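Local coordinates for protein CAS3 Metal dependent phosphohydrolase (PDB 3S4L) that cuts single-stranded DNA in a magnesium-dependent reaction, and single-stranded RNA without requiring cations, as a nuclease of CRISPR antiviral defence, at residues 91-96 and 120-124; 146-152 and 181-185; 64-68 and 162-167. All coordinates share one frame; numbering follows the deposited sequence.

Contact 1: residues 91-96 and 120-124; sequences HELVSA and VMLHH. With CA (calcium ion), chain C.
Ala96 is the shallow spot where helix 110-121 comes closest to helix 91-107: its CB meets Met121 CB at 3.6 Å, and Met121, bent at its last torsion (chi3 -84°), curls CE back against the same methyl. Leu93 CD1 closes the side of this patch against Met121 CG. Next to it, Val120 CG1 presses tightly into the notch between Ser95 CB and Ala96 N, 3.4 Å from Ser95 CB. Glu92 fills the adjoining groove: its CB lies 3.4 Å from His123 CE1, and OE2 reaches a salt bridge with Arg90 and a water that donates to OE2 and Met121 O and accepts from His124 N. Beyond Glu92 the two segments build the metal centre of the HD nuclease fold. The His91 ring meets those of His123 and His124 rim to rim, and all three NE2 atoms bind the calcium ion, His91 NE2 at 2.3 Å. Asp67 is the fourth protein ligand; calcium occupies here the catalytic magnesium site. On the other side of its ring, His123 ND1 donates to Val120 O (2.5 Å) in the carbonyl plane, though tilted 22° out of the ring plane, restricting rotation. Glu92 OE1 lies above one face of the His91 ring, offset toward the rim.

Contact 2: residues 146-152 and 181-185; sequences LDKLKKF and KDDII
Lys181 swings CG away from its own backbone N (chi1 178°) and stays extended to its end, which carries the chain from helix 181-197 across to the turn at the end of segment 146-152; Phe152 also has CG anti to N (chi1 178°), and because it starts from the facing segment its ring runs antiparallel alongside the lysine chain. The contact joins helices 142-149 and 181-197 of the mainly helical HD domain at a partly buried edge, where a type I beta turn spans Leu149 to Phe152. Lys181 CB lies at the rim of the Phe152 ring, near its plane, 3.9 Å from CD2. Ile184 crosses the same ring at about a right angle and brings its CD1 methyl to 3.6 Å from Phe152 CE2. Three residues before Phe152, Leu149 CD1 fits between Ile184 CG2 and Ile185 CG1, 4.0 Å from each. At the more exposed end Leu146 CD2 packs on Ile185 CG2 at 3.8 Å, the two side chains crossing. Leu149 and Phe152 also rest against Val94 of helix 91-107, the helix that bears His91. The modelled separation of Lys181 NZ and Lys150 O, 2.3 Å, is too short to be reliable, and the detail of that bond is doubtful. Lower in the lysine chain, Lys181 CD approaches Phe152 O at 3.4 Å and Lys181 CE approaches Leu149 O at 3.1 Å.

Contact 3: residues 64-68 and 162-167; sequences KLHDI and LIKKLI. With CA (calcium ion), chain C.
Lys64 lays its aliphatic chain, rather than a firmly bonded ammonium, against the other helix: CD comes to 3.3 Å from Leu166 O, and NZ makes just a weak hydrogen bond to that same carbonyl at 3.4 Å. The chain is extended beyond CG and reaches over the last turn of helix 159-167. Beneath it the contact is purely apolar. Leu65 CD2 drops between Ile163 CD1 and Ile167 CG2, 3.9 Å from the latter, and the Leu65 side chain crosses both at about a right angle. Ile68 is another bump: with CG1 anti to N (chi1 -162°) and chi2 at 44°, CD1 enters the hollow between Leu162 CD2 and Leu166 CD1, at 3.7 and 3.6 Å, while its CG1 meets Ile163 CD1. Leu65 and Ile68 flank the His66-Asp67 pair, the HD signature of the superfamily, on the type I beta turn from Leu65 to Ile68. Asp67 takes no part in this packing and binds the calcium ion through OD2 at 2.3 Å; its OD1 accepts a hydrogen bond from a metal-bound water at 2.6 Å, so both carboxylate oxygens are engaged at the metal centre. His66 is held by its ND1 to Leu62 O and stacks edge-to-face with His123. Around the contact, helix 17-31 meets Leu162 and Leu166 through Ile18, and Ile102 of helix 91-107 touches Leu65 and Ile167.

Overall arrangement
Helix 91-107 runs through the whole arrangement: it supplies one side of contact 1 and touches residues of contacts 2 and 3. Contact 1 lies about 13 Å, centre to centre, from each of the others, which are about 20 Å apart and do not touch. Along the chain, contact 1 is nested within the loop closed by contact 3 and is complete before contact 2 opens, while the segments of contacts 2 and 3 alternate. Leu93 packs on Lys148 and Leu149, tying contact 1 to contact 2. Contacts 1 and 3 share the calcium ion and two of its waters, so that three histidines and one aspartate from distant parts of the chain form one metal centre.

Contact 1: residues 91-96 and 120-124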
ATOM      1  N   HIS A  91      -2.949   3.345   8.848  1.00 29.07           N
ATOM      2  CA  HIS A  91      -3.396   3.522   7.471  1.00 26.71           C
ATOM      3  C   HIS A  91      -2.875   2.442   6.519  1.00 27.53           C
ATOM      4  O   HIS A  91      -3.569   2.055   5.570  1.00 33.38           O
ATOM      5  CB  HIS A  91      -2.964   4.890   6.957  1.00 25.51           C
ATOM      6  CG  HIS A  91      -1.479   5.052   6.868  1.00 24.90           C
ATOM      7  ND1 HIS A  91      -0.683   5.300   7.958  1.00 29.94           N
ATOM      8  CD2 HIS A  91      -0.651   5.011   5.796  1.00 29.29           C
ATOM      9  CE1 HIS A  91       0.580   5.394   7.574  1.00 22.54           C
ATOM     10  NE2 HIS A  91       0.620   5.219   6.273  1.00 28.08           N
ATOM     11  N   GLU A  92      -1.666   1.944   6.770  1.00 27.02           N
ATOM     12  CA  GLU A  92      -1.040   1.018   5.820  1.00 29.83           C
ATOM     13  C   GLU A  92      -1.787  -0.306   5.663  1.00 34.54           C
ATOM     14  O   GLU A  92      -1.686  -0.960   4.619  1.00 32.22           O
ATOM     15  CB  GLU A  92       0.444   0.765   6.141  1.00 27.98           C
ATOM     16  CG  GLU A  92       0.721   0.160   7.498  1.00 40.10           C
ATOM     17  CD  GLU A  92       1.058   1.222   8.547  1.00 46.13           C
ATOM     18  OE1 GLU A  92       0.319   2.226   8.652  1.00 41.47           O
ATOM     19  OE2 GLU A  92       2.072   1.055   9.259  1.00 54.70           O
ATOM     20  N   LEU A  93      -2.526  -0.711   6.696  1.00 32.31           N
ATOM     21  CA  LEU A  93      -3.301  -1.961   6.626  1.00 29.16           C
ATOM     22  C   LEU A  93      -4.448  -1.789   5.637  1.00 25.68           C
ATOM     23  O   LEU A  93      -4.769  -2.694   4.869  1.00 22.91           O
ATOM     24  CB  LEU A  93      -3.842  -2.366   7.999  1.00 29.88           C
ATOM     25  CG  LEU A  93      -2.948  -3.171   8.955  1.00 36.36           C
ATOM     26  CD1 LEU A  93      -1.601  -2.536   9.191  1.00 37.16           C
ATOM     27  CD2 LEU A  93      -3.683  -3.374  10.286  1.00 41.29           C
ATOM     28  N   VAL A  94      -5.058  -0.609   5.667  1.00 26.41           N
ATOM     29  CA  VAL A  94      -6.103  -0.261   4.718  1.00 29.18           C
ATOM     30  C   VAL A  94      -5.534  -0.063   3.318  1.00 29.88           C
ATOM     31  O   VAL A  94      -6.175  -0.438   2.342  1.00 29.43           O
ATOM     32  CB  VAL A  94      -6.841   1.012   5.135  1.00 31.50           C
ATOM     33  CG1 VAL A  94      -7.764   1.484   4.004  1.00 25.69           C
ATOM     34  CG2 VAL A  94      -7.595   0.758   6.429  1.00 29.01           C
ATOM     35  N   SER A  95      -4.337   0.518   3.222  1.00 26.46           N
ATOM     36  CA  SER A  95      -3.627   0.593   1.932  1.00 27.70           C
ATOM     37  C   SER A  95      -3.372  -0.806   1.336  1.00 27.09           C
ATOM     38  O   SER A  95      -3.629  -1.044   0.147  1.00 30.43           O
ATOM     39  CB  SER A  95      -2.284   1.331   2.069  1.00 20.38           C
ATOM     40  OG  SER A  95      -2.421   2.680   2.496  1.00 21.43           O
ATOM     41  N   ALA A  96      -2.863  -1.716   2.169  1.00 25.25           N
ATOM     42  CA  ALA A  96      -2.550  -3.078   1.732  1.00 29.16           C
ATOM     43  C   ALA A  96      -3.758  -3.761   1.109  1.00 27.41           C
ATOM     44  O   ALA A  96      -3.635  -4.485   0.111  1.00 26.60           O
ATOM     45  CB  ALA A  96      -2.002  -3.916   2.893  1.00 25.38           C
ATOM     46  N   VAL A 120       3.338  -2.801   0.958  1.00 27.58           N
ATOM     47  CA  VAL A 120       2.537  -1.665   1.364  1.00 24.68           C
ATOM     48  C   VAL A 120       2.132  -1.747   2.852  1.00 30.99           C
ATOM     49  O   VAL A 120       2.104  -0.735   3.558  1.00 31.09           O
ATOM     50  CB  VAL A 120       1.291  -1.552   0.484  1.00 26.50           C
ATOM     51  CG1 VAL A 120       0.217  -0.737   1.206  1.00 27.30           C
ATOM     52  CG2 VAL A 120       1.650  -0.924  -0.874  1.00 24.33           C
ATOM     53  N   MET A 121       1.824  -2.957   3.317  1.00 26.34           N
ATOM     54  CA  MET A 121       1.422  -3.176   4.700  1.00 24.47           C
ATOM     55  C   MET A 121       2.617  -2.932   5.619  1.00 32.12           C
ATOM     56  O   MET A 121       2.475  -2.667   6.807  1.00 42.57           O
ATOM     57  CB  MET A 121       0.914  -4.611   4.872  1.00 31.90           C
ATOM     58  CG  MET A 121       0.023  -4.837   6.108  1.00 38.36           C
ATOM     59  SD  MET A 121      -0.215  -6.587   6.482  1.00 43.44           S
ATOM     60  CE  MET A 121      -1.555  -6.999   5.383  1.00 94.95           C
ATOM     61  N   LEU A 122       3.807  -3.006   5.052  1.00 33.50           N
ATOM     62  CA  LEU A 122       5.015  -2.894   5.844  1.00 34.74           C
ATOM     63  C   LEU A 122       5.818  -1.658   5.442  1.00 34.98           C
ATOM     64  O   LEU A 122       6.991  -1.566   5.766  1.00 37.63           O
ATOM     65  CB  LEU A 122       5.877  -4.157   5.657  1.00 36.52           C
ATOM     66  CG  LEU A 122       5.619  -5.403   6.522  1.00 46.03           C
ATOM     67  CD1 LEU A 122       4.143  -5.691   6.742  1.00 52.04           C
ATOM     68  CD2 LEU A 122       6.318  -6.641   5.947  1.00 45.84           C
ATOM     69  N   HIS A 123       5.205  -0.697   4.749  1.00 31.61           N
ATOM     70  CA  HIS A 123       6.002   0.420   4.234  1.00 35.33           C
ATOM     71  C   HIS A 123       6.457   1.377   5.324  1.00 44.15           C
ATOM     72  O   HIS A 123       7.185   2.333   5.046  1.00 46.43           O
ATOM     73  CB  HIS A 123       5.325   1.165   3.069  1.00 28.91           C
ATOM     74  CG  HIS A 123       4.186   2.048   3.481  1.00 36.13           C
ATOM     75  ND1 HIS A 123       2.869   1.642   3.407  1.00 30.57           N
ATOM     76  CD2 HIS A 123       4.164   3.320   3.950  1.00 35.26           C
ATOM     77  CE1 HIS A 123       2.081   2.626   3.804  1.00 26.87           C
ATOM     78  NE2 HIS A 123       2.842   3.650   4.155  1.00 34.67           N
ATOM     79  N   HIS A 124       6.050   1.131   6.564  1.00 48.02           N
ATOM     80  CA  HIS A 124       6.584   1.966   7.635  1.00 52.79           C
ATOM     81  C   HIS A 124       7.758   1.410   8.430  1.00 56.87           C
ATOM     82  O   HIS A 124       8.588   2.188   8.900  1.00 56.97           O
ATOM     83  CB  HIS A 124       5.493   2.586   8.508  1.00 44.54           C
ATOM     84  CG  HIS A 124       4.979   3.855   7.931  1.00 34.39           C
ATOM     85  ND1 HIS A 124       5.675   5.038   8.027  1.00 39.33           N
ATOM     86  CD2 HIS A 124       3.913   4.106   7.136  1.00 32.27           C
ATOM     87  CE1 HIS A 124       5.032   5.981   7.361  1.00 38.19           C
ATOM     88  NE2 HIS A 124       3.954   5.443   6.825  1.00 38.69           N
TER
HETATM   89 CA    CA C 501       2.490   5.811   5.060  1.00 24.32          CA
HETATM   90  O   HOH W   1       3.982  -0.470   8.046  1.00 28.47           O
HETATM   91  O   HOH W   2       2.704   8.557   5.683  1.00 70.93           O
HETATM   92  O   HOH W   3       3.931   6.858   3.574  1.00 36.40           O

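Contact 2: residues 146-152 and 181-185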
ATOM      1  N   LEU A 146      -6.772  -6.331  14.827  1.00 34.65           N
ATOM      2  CA  LEU A 146      -7.977  -5.760  15.420  1.00 32.56           C
ATOM      3  C   LEU A 146      -7.686  -4.458  16.164  1.00 31.38           C
ATOM      4  O   LEU A 146      -8.503  -3.540  16.173  1.00 34.98           O
ATOM      5  CB  LEU A 146      -8.675  -6.753  16.373  1.00 33.36           C
ATOM      6  CG  LEU A 146      -9.286  -8.038  15.804  1.00 35.29           C
ATOM      7  CD1 LEU A 146      -9.827  -8.857  16.950  1.00 35.56           C
ATOM      8  CD2 LEU A 146     -10.389  -7.743  14.804  1.00 39.89           C
ATOM      9  N   ASP A 147      -6.542  -4.390  16.824  1.00 30.31           N
ATOM     10  CA  ASP A 147      -6.124  -3.149  17.463  1.00 40.74           C
ATOM     11  C   ASP A 147      -5.957  -2.015  16.426  1.00 44.39           C
ATOM     12  O   ASP A 147      -6.385  -0.874  16.639  1.00 41.45           O
ATOM     13  CB  ASP A 147      -4.784  -3.367  18.196  1.00 43.64           C
ATOM     14  CG  ASP A 147      -4.934  -4.185  19.480  1.00 46.20           C
ATOM     15  OD1 ASP A 147      -6.080  -4.339  19.959  1.00 43.75           O
ATOM     16  OD2 ASP A 147      -3.902  -4.659  20.022  1.00 46.77           O
ATOM     17  N   LYS A 148      -5.334  -2.336  15.300  1.00 36.66           N
ATOM     18  CA  LYS A 148      -4.910  -1.291  14.376  1.00 42.17           C
ATOM     19  C   LYS A 148      -6.034  -0.857  13.446  1.00 43.74           C
ATOM     20  O   LYS A 148      -5.921   0.137  12.728  1.00 40.88           O
ATOM     21  CB  LYS A 148      -3.672  -1.728  13.590  1.00 31.39           C
ATOM     22  CG  LYS A 148      -2.408  -1.920  14.438  1.00 29.48           C
ATOM     23  CD  LYS A 148      -1.324  -2.626  13.588  1.00 34.39           C
ATOM     24  CE  LYS A 148       0.069  -2.543  14.211  1.00 41.13           C
ATOM     25  NZ  LYS A 148       1.121  -2.762  13.158  1.00 46.34           N
ATOM     26  N   LEU A 149      -7.128  -1.604  13.478  1.00 36.35           N
ATOM     27  CA  LEU A 149      -8.279  -1.284  12.645  1.00 30.92           C
ATOM     28  C   LEU A 149      -9.491  -0.903  13.489  1.00 38.36           C
ATOM     29  O   LEU A 149     -10.542  -0.536  12.959  1.00 37.50           O
ATOM     30  CB  LEU A 149      -8.594  -2.452  11.704  1.00 25.01           C
ATOM     31  CG  LEU A 149      -7.532  -2.505  10.616  1.00 26.89           C
ATOM     32  CD1 LEU A 149      -7.710  -3.691   9.680  1.00 29.00           C
ATOM     33  CD2 LEU A 149      -7.595  -1.173   9.851  1.00 22.31           C
ATOM     34  N   LYS A 150      -9.332  -0.975  14.806  1.00 40.91           N
ATOM     35  CA  LYS A 150     -10.444  -0.703  15.716  1.00 42.23           C
ATOM     36  C   LYS A 150     -11.206   0.562  15.319  1.00 45.85           C
ATOM     37  O   LYS A 150     -12.431   0.536  15.165  1.00 42.63           O
ATOM     38  CB  LYS A 150      -9.948  -0.574  17.160  1.00 41.58           C
ATOM     39  CG  LYS A 150     -11.078  -0.558  18.201  1.00 42.86           C
ATOM     40  CD  LYS A 150     -10.524  -0.586  19.624  1.00 42.72           C
ATOM     41  CE  LYS A 150     -11.629  -0.857  20.641  1.00 49.54           C
ATOM     42  NZ  LYS A 150     -12.639   0.241  20.665  1.00 56.60           N
ATOM     43  N   LYS A 151     -10.477   1.663  15.135  1.00 44.06           N
ATOM     44  CA  LYS A 151     -11.111   2.953  14.836  1.00 41.35           C
ATOM     45  C   LYS A 151     -11.344   3.225  13.341  1.00 38.62           C
ATOM     46  O   LYS A 151     -11.675   4.347  12.961  1.00 40.92           O
ATOM     47  CB  LYS A 151     -10.335   4.112  15.475  1.00 42.81           C
ATOM     48  CG  LYS A 151     -10.523   4.217  16.974  1.00 53.63           C
ATOM     49  CD  LYS A 151     -11.981   3.978  17.334  1.00 64.43           C
ATOM     50  CE  LYS A 151     -12.321   4.444  18.743  1.00 74.04           C
ATOM     51  NZ  LYS A 151     -13.805   4.527  18.924  1.00 75.95           N
ATOM     52  N   PHE A 152     -11.188   2.214  12.491  1.00 34.59           N
ATOM     53  CA  PHE A 152     -11.491   2.421  11.076  1.00 39.29           C
ATOM     54  C   PHE A 152     -12.994   2.641  10.893  1.00 43.22           C
ATOM     55  O   PHE A 152     -13.808   1.834  11.346  1.00 41.96           O
ATOM     56  CB  PHE A 152     -11.011   1.255  10.207  1.00 36.48           C
ATOM     57  CG  PHE A 152     -11.340   1.413   8.734  1.00 38.13           C
ATOM     58  CD1 PHE A 152     -10.672   2.358   7.954  1.00 31.70           C
ATOM     59  CD2 PHE A 152     -12.301   0.607   8.126  1.00 39.30           C
ATOM     60  CE1 PHE A 152     -10.969   2.507   6.597  1.00 27.99           C
ATOM     61  CE2 PHE A 152     -12.597   0.743   6.768  1.00 37.91           C
ATOM     62  CZ  PHE A 152     -11.933   1.700   6.000  1.00 30.82           C
ATOM     63  N   LYS A 181     -15.418  -2.480   6.808  1.00 36.79           N
ATOM     64  CA  LYS A 181     -14.452  -2.689   7.878  1.00 40.39           C
ATOM     65  C   LYS A 181     -14.067  -4.144   8.154  1.00 41.32           C
ATOM     66  O   LYS A 181     -12.885  -4.472   8.251  1.00 43.08           O
ATOM     67  CB  LYS A 181     -14.965  -2.068   9.179  1.00 37.64           C
ATOM     68  CG  LYS A 181     -14.018  -2.283  10.351  1.00 41.31           C
ATOM     69  CD  LYS A 181     -14.487  -1.539  11.587  1.00 41.33           C
ATOM     70  CE  LYS A 181     -13.457  -1.620  12.685  1.00 42.84           C
ATOM     71  NZ  LYS A 181     -13.836  -0.730  13.816  1.00 50.90           N
ATOM     72  N   ASP A 182     -15.056  -5.014   8.298  1.00 38.32           N
ATOM     73  CA  ASP A 182     -14.766  -6.387   8.674  1.00 38.81           C
ATOM     74  C   ASP A 182     -14.115  -7.121   7.510  1.00 40.19           C
ATOM     75  O   ASP A 182     -13.262  -7.992   7.705  1.00 45.81           O
ATOM     76  CB  ASP A 182     -16.027  -7.099   9.214  1.00 42.27           C
ATOM     77  CG  ASP A 182     -16.613  -6.402  10.451  1.00 52.17           C
ATOM     78  OD1 ASP A 182     -15.939  -5.517  11.040  1.00 52.06           O
ATOM     79  OD2 ASP A 182     -17.750  -6.743  10.841  1.00 62.86           O
ATOM     80  N   ASP A 183     -14.483  -6.742   6.293  1.00 41.47           N
ATOM     81  CA  ASP A 183     -13.806  -7.274   5.117  1.00 44.08           C
ATOM     82  C   ASP A 183     -12.314  -6.945   5.110  1.00 41.22           C
ATOM     83  O   ASP A 183     -11.495  -7.783   4.733  1.00 43.27           O
ATOM     84  CB  ASP A 183     -14.479  -6.761   3.845  1.00 52.47           C
ATOM     85  CG  ASP A 183     -15.928  -7.203   3.739  1.00 58.71           C
ATOM     86  OD1 ASP A 183     -16.158  -8.407   3.480  1.00 61.24           O
ATOM     87  OD2 ASP A 183     -16.829  -6.352   3.920  1.00 56.53           O
ATOM     88  N   ILE A 184     -11.957  -5.737   5.541  1.00 36.83           N
ATOM     89  CA  ILE A 184     -10.546  -5.333   5.585  1.00 36.93           C
ATOM     90  C   ILE A 184      -9.812  -6.088   6.696  1.00 34.81           C
ATOM     91  O   ILE A 184      -8.681  -6.546   6.514  1.00 32.54           O
ATOM     92  CB  ILE A 184     -10.389  -3.786   5.713  1.00 29.53           C
ATOM     93  CG1 ILE A 184     -11.000  -3.114   4.478  1.00 29.31           C
ATOM     94  CG2 ILE A 184      -8.917  -3.388   5.867  1.00 23.70           C
ATOM     95  CD1 ILE A 184     -10.969  -1.577   4.479  1.00 28.92           C
ATOM     96  N   ILE A 185     -10.481  -6.232   7.837  1.00 35.27           N
ATOM     97  CA  ILE A 185      -9.977  -7.034   8.943  1.00 31.29           C
ATOM     98  C   ILE A 185      -9.673  -8.464   8.491  1.00 32.50           C
ATOM     99  O   ILE A 185      -8.582  -8.988   8.731  1.00 34.66           O
ATOM    100  CB  ILE A 185     -10.990  -7.027  10.120  1.00 34.30           C
ATOM    101  CG1 ILE A 185     -10.953  -5.672  10.843  1.00 28.02           C
ATOM    102  CG2 ILE A 185     -10.759  -8.207  11.087  1.00 27.78           C
ATOM    103  CD1 ILE A 185     -12.081  -5.493  11.879  1.00 28.18           C
TER

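Contact 3: residues 64-68 and 162-167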
ATOM      1  N   LYS A  64       1.589   4.903  -5.842  1.00 32.58           N
ATOM      2  CA  LYS A  64       0.346   5.643  -5.780  1.00 34.01           C
ATOM      3  C   LYS A  64      -0.563   5.198  -4.631  1.00 33.01           C
ATOM      4  O   LYS A  64      -1.347   5.979  -4.104  1.00 35.23           O
ATOM      5  CB  LYS A  64      -0.388   5.549  -7.120  1.00 38.96           C
ATOM      6  CG  LYS A  64       0.311   6.284  -8.264  1.00 40.32           C
ATOM      7  CD  LYS A  64      -0.352   5.970  -9.595  1.00 37.99           C
ATOM      8  CE  LYS A  64       0.156   6.881 -10.703  1.00 47.98           C
ATOM      9  NZ  LYS A  64      -0.387   6.447 -12.032  1.00 50.04           N
ATOM     10  N   LEU A  65      -0.463   3.942  -4.237  1.00 28.74           N
ATOM     11  CA  LEU A  65      -1.452   3.407  -3.329  1.00 28.81           C
ATOM     12  C   LEU A  65      -0.949   3.182  -1.908  1.00 28.73           C
ATOM     13  O   LEU A  65      -1.743   2.879  -1.012  1.00 34.23           O
ATOM     14  CB  LEU A  65      -2.017   2.108  -3.899  1.00 30.10           C
ATOM     15  CG  LEU A  65      -2.823   2.215  -5.196  1.00 29.06           C
ATOM     16  CD1 LEU A  65      -3.327   0.822  -5.593  1.00 30.02           C
ATOM     17  CD2 LEU A  65      -4.001   3.188  -5.033  1.00 27.64           C
ATOM     18  N   HIS A  66       0.353   3.305  -1.674  1.00 27.48           N
ATOM     19  CA  HIS A  66       0.834   2.904  -0.355  1.00 30.54           C
ATOM     20  C   HIS A  66       0.250   3.765   0.781  1.00 32.85           C
ATOM     21  O   HIS A  66       0.151   3.308   1.916  1.00 33.18           O
ATOM     22  CB  HIS A  66       2.357   2.794  -0.295  1.00 28.83           C
ATOM     23  CG  HIS A  66       3.064   4.106  -0.318  1.00 40.37           C
ATOM     24  ND1 HIS A  66       3.244   4.827  -1.478  1.00 41.11           N
ATOM     25  CD2 HIS A  66       3.644   4.826   0.670  1.00 41.54           C
ATOM     26  CE1 HIS A  66       3.902   5.935  -1.203  1.00 40.88           C
ATOM     27  NE2 HIS A  66       4.163   5.956   0.094  1.00 40.96           N
ATOM     28  N   ASP A  67      -0.148   4.996   0.469  1.00 29.11           N
ATOM     29  CA  ASP A  67      -0.815   5.847   1.449  1.00 27.14           C
ATOM     30  C   ASP A  67      -2.289   6.079   1.190  1.00 30.08           C
ATOM     31  O   ASP A  67      -2.873   7.026   1.742  1.00 30.67           O
ATOM     32  CB  ASP A  67      -0.107   7.200   1.557  1.00 31.92           C
ATOM     33  CG  ASP A  67       1.140   7.134   2.415  1.00 39.46           C
ATOM     34  OD1 ASP A  67       2.012   8.019   2.268  1.00 42.45           O
ATOM     35  OD2 ASP A  67       1.230   6.184   3.225  1.00 39.14           O
ATOM     36  N   ILE A  68      -2.893   5.235   0.355  1.00 26.63           N
ATOM     37  CA  ILE A  68      -4.316   5.384   0.069  1.00 30.15           C
ATOM     38  C   ILE A  68      -5.131   5.245   1.359  1.00 31.54           C
ATOM     39  O   ILE A  68      -6.195   5.851   1.492  1.00 32.16           O
ATOM     40  CB  ILE A  68      -4.812   4.412  -1.033  1.00 35.13           C
ATOM     41  CG1 ILE A  68      -6.141   4.896  -1.610  1.00 35.55           C
ATOM     42  CG2 ILE A  68      -4.924   3.007  -0.485  1.00 31.36           C
ATOM     43  CD1 ILE A  68      -6.157   6.403  -1.882  1.00 40.82           C
ATOM     44  N   LEU A 162     -11.406   9.649  -6.144  1.00 55.93           N
ATOM     45  CA  LEU A 162      -9.984   9.735  -5.807  1.00 51.13           C
ATOM     46  C   LEU A 162      -9.177   8.602  -6.434  1.00 49.85           C
ATOM     47  O   LEU A 162      -8.121   8.846  -7.019  1.00 55.60           O
ATOM     48  CB  LEU A 162      -9.769   9.754  -4.293  1.00 48.21           C
ATOM     49  CG  LEU A 162      -8.300   9.712  -3.864  1.00 48.81           C
ATOM     50  CD1 LEU A 162      -7.582  10.988  -4.270  1.00 53.44           C
ATOM     51  CD2 LEU A 162      -8.167   9.486  -2.361  1.00 47.20           C
ATOM     52  N   ILE A 163      -9.676   7.372  -6.317  1.00 43.94           N
ATOM     53  CA  ILE A 163      -8.980   6.218  -6.886  1.00 46.10           C
ATOM     54  C   ILE A 163      -8.884   6.343  -8.397  1.00 50.92           C
ATOM     55  O   ILE A 163      -7.859   6.035  -8.988  1.00 49.25           O
ATOM     56  CB  ILE A 163      -9.673   4.892  -6.549  1.00 48.03           C
ATOM     57  CG1 ILE A 163      -9.433   4.525  -5.087  1.00 47.25           C
ATOM     58  CG2 ILE A 163      -9.131   3.780  -7.434  1.00 48.68           C
ATOM     59  CD1 ILE A 163      -7.979   4.295  -4.742  1.00 42.40           C
ATOM     60  N   LYS A 164      -9.963   6.804  -9.018  1.00 63.06           N
ATOM     61  CA  LYS A 164      -9.983   7.024 -10.456  1.00 67.40           C
ATOM     62  C   LYS A 164      -8.887   8.014 -10.859  1.00 65.04           C
ATOM     63  O   LYS A 164      -8.106   7.743 -11.773  1.00 64.58           O
ATOM     64  CB  LYS A 164     -11.361   7.519 -10.894  1.00 76.56           C
ATOM     65  CG  LYS A 164     -11.924   6.793 -12.107  1.00 83.18           C
ATOM     66  CD  LYS A 164     -13.434   6.994 -12.258  1.00 87.57           C
ATOM     67  CE  LYS A 164     -14.223   5.989 -11.424  1.00 89.05           C
ATOM     68  NZ  LYS A 164     -15.643   5.865 -11.877  1.00 92.26           N
ATOM     69  N   LYS A 165      -8.826   9.152 -10.172  1.00 65.77           N
ATOM     70  CA  LYS A 165      -7.771  10.144 -10.408  1.00 71.80           C
ATOM     71  C   LYS A 165      -6.376   9.522 -10.290  1.00 70.05           C
ATOM     72  O   LYS A 165      -5.467   9.846 -11.059  1.00 70.87           O
ATOM     73  CB  LYS A 165      -7.890  11.298  -9.407  1.00 75.21           C
ATOM     74  CG  LYS A 165      -8.415  12.604  -9.968  1.00 82.31           C
ATOM     75  CD  LYS A 165      -8.502  13.654  -8.868  1.00 86.37           C
ATOM     76  CE  LYS A 165      -9.320  13.134  -7.687  1.00 87.81           C
ATOM     77  NZ  LYS A 165      -9.445  14.119  -6.573  1.00 89.66           N
ATOM     78  N   LEU A 166      -6.224   8.628  -9.315  1.00 63.03           N
ATOM     79  CA  LEU A 166      -4.943   8.014  -9.004  1.00 55.01           C
ATOM     80  C   LEU A 166      -4.538   6.912  -9.970  1.00 51.80           C
ATOM     81  O   LEU A 166      -3.397   6.882 -10.428  1.00 54.72           O
ATOM     82  CB  LEU A 166      -4.973   7.415  -7.591  1.00 54.32           C
ATOM     83  CG  LEU A 166      -4.769   8.334  -6.391  1.00 61.10           C
ATOM     84  CD1 LEU A 166      -5.411   7.735  -5.127  1.00 55.63           C
ATOM     85  CD2 LEU A 166      -3.286   8.605  -6.178  1.00 64.32           C
ATOM     86  N   ILE A 167      -5.442   5.970 -10.234  1.00 53.90           N
ATOM     87  CA  ILE A 167      -5.057   4.751 -10.947  1.00 59.29           C
ATOM     88  C   ILE A 167      -5.889   4.515 -12.206  1.00 71.38           C
ATOM     89  O   ILE A 167      -5.596   3.617 -13.004  1.00 72.31           O
ATOM     90  CB  ILE A 167      -5.062   3.496 -10.033  1.00 63.11           C
ATOM     91  CG1 ILE A 167      -6.466   3.207  -9.508  1.00 64.08           C
ATOM     92  CG2 ILE A 167      -4.091   3.674  -8.877  1.00 63.80           C
ATOM     93  CD1 ILE A 167      -6.830   1.747  -9.583  1.00 61.64           C
TER
HETATM   94 CA    CA C 501       2.490   5.811   5.060  1.00 24.32          CA
HETATM   95  O   HOH W   3       3.931   6.858   3.574  1.00 36.40           O
HETATM   96  O   HOH W   2       2.704   8.557   5.683  1.00 70.93           O